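Local coordinates for tyrosyl-tRNA synthetase (PDB 2CYB), which attaches tyrosine to its tRNA in two steps, probably first activating the amino acid with ATP and then passing it to the tRNA acceptor end, at residues 54-59 against 66-71. Numbering follows the deposited sequence.
With TYR (tyrosine), chain C.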
# COMPACT_ATOMS: atom_id res chain seq x y z
N GLN A 54 -28.18 1.26 14.15
CA GLN A 54 -29.29 0.54 14.76
C GLN A 54 -28.90 -0.90 15.04
O GLN A 54 -29.28 -1.46 16.07
CB GLN A 54 -30.53 0.58 13.85
CG GLN A 54 -31.73 -0.24 14.36
CD GLN A 54 -32.29 0.28 15.68
OE1 GLN A 54 -32.46 -0.48 16.63
NE2 GLN A 54 -32.58 1.57 15.74
N LYS A 55 -28.13 -1.51 14.14
CA LYS A 55 -27.70 -2.88 14.34
C LYS A 55 -26.77 -2.96 15.55
O LYS A 55 -26.81 -3.94 16.30
CB LYS A 55 -27.03 -3.43 13.08
CG LYS A 55 -26.58 -4.88 13.19
CD LYS A 55 -27.66 -5.78 13.81
CE LYS A 55 -28.95 -5.78 12.99
NZ LYS A 55 -30.04 -6.55 13.67
N LEU A 56 -25.93 -1.95 15.74
CA LEU A 56 -25.03 -1.95 16.89
C LEU A 56 -25.85 -1.85 18.18
O LEU A 56 -25.49 -2.47 19.18
CB LEU A 56 -24.03 -0.78 16.82
CG LEU A 56 -22.86 -0.96 15.84
CD1 LEU A 56 -21.95 0.26 15.91
CD2 LEU A 56 -22.07 -2.22 16.19
N MET A 57 -26.94 -1.09 18.15
CA MET A 57 -27.79 -0.96 19.33
C MET A 57 -28.50 -2.28 19.60
O MET A 57 -28.73 -2.65 20.75
CB MET A 57 -28.81 0.17 19.15
CG MET A 57 -28.18 1.56 19.19
SD MET A 57 -29.37 2.91 19.16
CE MET A 57 -29.63 3.16 20.90
N ASP A 58 -28.86 -3.00 18.54
CA ASP A 58 -29.49 -4.30 18.69
C ASP A 58 -28.48 -5.21 19.40
O ASP A 58 -28.80 -5.87 20.38
CB ASP A 58 -29.83 -4.94 17.33
CG ASP A 58 -30.93 -4.20 16.57
OD1 ASP A 58 -31.16 -4.55 15.39
OD2 ASP A 58 -31.56 -3.29 17.15
N LEU A 59 -27.25 -5.23 18.89
CA LEU A 59 -26.19 -6.06 19.44
C LEU A 59 -25.87 -5.76 20.90
O LEU A 59 -25.65 -6.67 21.70
CB LEU A 59 -24.92 -5.93 18.59
CG LEU A 59 -24.95 -6.73 17.28
CD1 LEU A 59 -23.97 -6.14 16.27
CD2 LEU A 59 -24.62 -8.18 17.58
N ILE A 66 -19.58 -3.16 22.39
CA ILE A 66 -19.60 -2.43 21.13
C ILE A 66 -18.45 -1.45 20.91
O ILE A 66 -18.14 -0.63 21.77
CB ILE A 66 -20.92 -1.63 20.95
CG1 ILE A 66 -22.12 -2.57 21.03
CG2 ILE A 66 -20.91 -0.89 19.62
CD1 ILE A 66 -22.13 -3.66 19.98
N ILE A 67 -17.83 -1.55 19.74
CA ILE A 67 -16.76 -0.63 19.39
C ILE A 67 -17.16 0.11 18.12
O ILE A 67 -17.66 -0.49 17.17
CB ILE A 67 -15.44 -1.37 19.09
CG1 ILE A 67 -14.93 -2.07 20.36
CG2 ILE A 67 -14.39 -0.38 18.59
CD1 ILE A 67 -13.61 -2.78 20.16
N VAL A 68 -16.98 1.42 18.12
CA VAL A 68 -17.28 2.22 16.94
C VAL A 68 -15.94 2.78 16.49
O VAL A 68 -15.30 3.55 17.21
CB VAL A 68 -18.21 3.40 17.25
CG1 VAL A 68 -18.36 4.29 16.00
CG2 VAL A 68 -19.58 2.89 17.67
N LEU A 69 -15.51 2.38 15.30
CA LEU A 69 -14.25 2.86 14.77
C LEU A 69 -14.43 4.07 13.86
O LEU A 69 -15.09 3.98 12.82
CB LEU A 69 -13.53 1.75 13.98
CG LEU A 69 -12.27 2.19 13.22
CD1 LEU A 69 -11.19 2.64 14.20
CD2 LEU A 69 -11.77 1.04 12.37
N LEU A 70 -13.87 5.19 14.28
CA LEU A 70 -13.90 6.40 13.48
C LEU A 70 -12.61 6.21 12.68
O LEU A 70 -11.52 6.51 13.15
CB LEU A 70 -13.83 7.63 14.39
CG LEU A 70 -15.03 7.77 15.34
CD1 LEU A 70 -14.72 8.72 16.48
CD2 LEU A 70 -16.23 8.26 14.56
N ALA A 71 -12.76 5.66 11.48
CA ALA A 71 -11.61 5.35 10.62
C ALA A 71 -11.04 6.55 9.88
O ALA A 71 -11.21 6.67 8.67
CB ALA A 71 -12.02 4.25 9.62
N TYR C . -15.09 0.42 4.54
CA TYR C . -16.13 1.03 5.41
C TYR C . -17.11 1.86 4.59
O TYR C . -18.03 2.43 5.19
CB TYR C . -15.45 1.91 6.47
CG TYR C . -14.56 1.09 7.38
CD1 TYR C . -13.20 1.39 7.53
CD2 TYR C . -15.08 0.00 8.09
CE1 TYR C . -12.39 0.62 8.38
CE2 TYR C . -14.29 -0.77 8.92
CZ TYR C . -12.95 -0.45 9.07
OH TYR C . -12.18 -1.21 9.92
OXT TYR C . -16.96 1.90 3.35
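Ile66 CD1 lies 3.7 Å from the backbone O of Leu56, so a methyl group rests against a helix carbonyl where helix and strand otherwise meet through side chains. No hydrogen bond joins the two segments. The same CD1 reaches Leu59 CB at 3.9 Å, one helical turn away from Leu56 on the face turned to the sheet. Ile66 uses both its branches. CG1 stands anti to the carbonyl carbon (chi1 -57°) and carries CD1 to the helix backbone, while CG2 meets the fork of Leu56, 3.9 Å from its CD2. The other prong, Leu56 CD1, touches both Ile66 CG2 and Val68 CG2, at 4.0 Å from the latter. Leu56 thus spans two strand residues on one face of the sheet. With an alanine at Ile66 both branches go; Leu59 CB is then likely to face a gap and the fork of Leu56 to turn more freely. Val37 and Ala35 of the neighbouring strand 34-39 extend this apolar layer under Leu56 and Leu59. Farther round the helix, Lys55 NZ forms a salt bridge to Asp58 OD1 at 2.9 Å, using the anti lone pair of that oxygen. Asp58 has a second cationic partner, Arg12, which its OD2 meets in a salt bridge. Past the packed end, the strand leads to the tyrosine pocket. Leu69 CD2 lies 3.4 Å from OH of the bound tyrosine, and Ala71 CB is 3.7 Å from its CD1. Ala71 is also the N-cap residue of helix 72-77. Helix 54-59 and strand 66-70 run nearly antiparallel, at 158°, with axes 9.5 Å apart. This is the packing of the helix on the second strand of the beta-alpha-beta unit 34-39, 47-61, 65-70, in the Rossmann-fold catalytic domain of class I synthetases.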